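Local coordinates for maternal effect protein oskar (Drosophila melanogaster, PDB 5A4A) that induces the germ line in Drosophila and, through this domain of the SGNH-hydrolase clan, probably binds RNA, at residues A[194-197]-A[198-201]. Residues are numbered along the deposited sequence; the frame is centred on the assembly and turned at random.
Sequences GRQR and VLQV. With SO4 (sulfate ion), chain B.
Q196 and Q200, one helical turn apart, offer a worked example of how an i to i+4 glutamine pair can be joined twice, once through the backbone and once through the side chains. The amide N of Q200 donates to Q196 O in the regular α-helical pattern, and farther out NE2 of Q200 donates to OE1 of Q196 at 2.8 Å. The NE2 bond is fairly straight, and its donor lies in the plane of the side-chain carbonyl of Q196, with the two amides only 28° from coplanar. In Q196 a chi1 of -155° sets CG roughly opposite the backbone N, and a bend at chi2 (56°) turns OE1 toward Q200. Were Q200 an alanine, OE1 of Q196 would probably lose this donor, and its amide would be freer to turn. CD2 of L199 comes up beside the same oxygen, 3.7 Å from OE1, a nonpolar neighbour to the bond. R195 leaves the helix in another direction and meets a sulfate, probably from the crystallisation liquor, edge-on: NH2 donates to O2 at 2.9 Å and NH1 to O4 at 3.0 Å, a two-pronged grip with the sulfur in the guanidinium plane. Q174 and the backbone N of K192 also bind the sulfate, while NE of R195 forms a salt bridge with E40. All this lies on the C-terminal helix 192-204 of the SGNH-hydrolase-like domain, where R195 packs on Y35, L36 and M39 of helix 31-40, and V198 rests against L161 and W190, both in loops.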
loop_
_atom_site.group_PDB
_atom_site.type_symbol
_atom_site.label_atom_id
_atom_site.label_comp_id
_atom_site.label_asym_id
_atom_site.label_seq_id
_atom_site.Cartn_x
_atom_site.Cartn_y
_atom_site.Cartn_z
ATOM N N GLY A 194 16.557 -2.135 1.588
ATOM C CA GLY A 194 15.359 -1.324 1.706
ATOM C C GLY A 194 14.161 -2.103 2.203
ATOM O O GLY A 194 13.462 -1.654 3.118
ATOM N N ARG A 195 13.923 -3.271 1.615
ATOM C CA ARG A 195 12.811 -4.112 2.053
ATOM C C ARG A 195 12.942 -4.508 3.510
ATOM O O ARG A 195 11.976 -4.500 4.252
ATOM C CB ARG A 195 12.722 -5.367 1.182
ATOM C CG ARG A 195 12.341 -5.104 -0.252
ATOM C CD ARG A 195 12.043 -6.399 -1.001
ATOM N NE ARG A 195 13.166 -7.340 -1.071
ATOM C CZ ARG A 195 14.098 -7.333 -2.022
ATOM N NH1 ARG A 195 14.095 -6.391 -2.942
ATOM N NH2 ARG A 195 15.056 -8.251 -2.036
ATOM N N GLN A 196 14.144 -4.870 3.925
ATOM C CA GLN A 196 14.309 -5.276 5.314
ATOM C C GLN A 196 14.127 -4.104 6.275
ATOM O O GLN A 196 13.542 -4.280 7.332
ATOM C CB GLN A 196 15.629 -6.019 5.567
ATOM C CG GLN A 196 15.568 -6.948 6.795
ATOM C CD GLN A 196 14.428 -7.980 6.731
ATOM O OE1 GLN A 196 13.729 -8.208 7.721
ATOM N NE2 GLN A 196 14.255 -8.619 5.569
ATOM N N ARG A 197 14.585 -2.910 5.899
ATOM C CA ARG A 197 14.361 -1.728 6.748
ATOM C C ARG A 197 12.873 -1.442 6.951
ATOM O O ARG A 197 12.444 -1.172 8.073
ATOM C CB ARG A 197 15.079 -0.489 6.201
ATOM C CG ARG A 197 16.592 -0.503 6.439
ATOM C CD ARG A 197 17.297 0.631 5.688
ATOM N NE ARG A 197 17.087 1.939 6.296
ATOM C CZ ARG A 197 17.832 2.425 7.284
ATOM N NH1 ARG A 197 18.820 1.703 7.788
ATOM N NH2 ARG A 197 17.580 3.622 7.787
ATOM N N VAL A 198 12.100 -1.503 5.869
ATOM C CA VAL A 198 10.656 -1.223 5.937
ATOM C C VAL A 198 9.951 -2.283 6.773
ATOM O O VAL A 198 9.159 -1.961 7.656
ATOM C CB VAL A 198 10.012 -1.161 4.542
ATOM C CG1 VAL A 198 8.480 -1.179 4.641
ATOM C CG2 VAL A 198 10.502 0.075 3.786
ATOM N N LEU A 199 10.259 -3.543 6.494
ATOM C CA LEU A 199 9.653 -4.657 7.212
ATOM C C LEU A 199 9.935 -4.551 8.713
ATOM O O LEU A 199 9.040 -4.729 9.535
ATOM C CB LEU A 199 10.146 -5.999 6.646
ATOM C CG LEU A 199 9.569 -7.255 7.310
ATOM C CD1 LEU A 199 8.052 -7.296 7.182
ATOM C CD2 LEU A 199 10.200 -8.538 6.730
ATOM N N GLN A 200 11.173 -4.228 9.070
ATOM C CA GLN A 200 11.523 -4.097 10.480
ATOM C C GLN A 200 10.869 -2.901 11.164
ATOM O O GLN A 200 10.500 -2.985 12.332
ATOM C CB GLN A 200 13.038 -4.096 10.661
ATOM C CG GLN A 200 13.661 -5.433 10.243
ATOM C CD GLN A 200 13.076 -6.609 11.017
ATOM O OE1 GLN A 200 12.898 -6.535 12.233
ATOM N NE2 GLN A 200 12.772 -7.694 10.312
ATOM N N VAL A 201 10.699 -1.794 10.452
ATOM C CA VAL A 201 9.978 -0.664 11.042
ATOM C C VAL A 201 8.532 -1.052 11.359
ATOM O O VAL A 201 8.004 -0.704 12.416
ATOM C CB VAL A 201 9.991 0.584 10.126
ATOM C CG1 VAL A 201 9.003 1.637 10.631
ATOM C CG2 VAL A 201 11.391 1.173 10.054
HETATM S S SO4 B . 17.545 -6.903 -4.653
HETATM O O1 SO4 B . 18.225 -7.019 -5.937
HETATM O O2 SO4 B . 16.987 -8.189 -4.258
HETATM O O3 SO4 B . 18.500 -6.480 -3.629
HETATM O O4 SO4 B . 16.467 -5.935 -4.799
#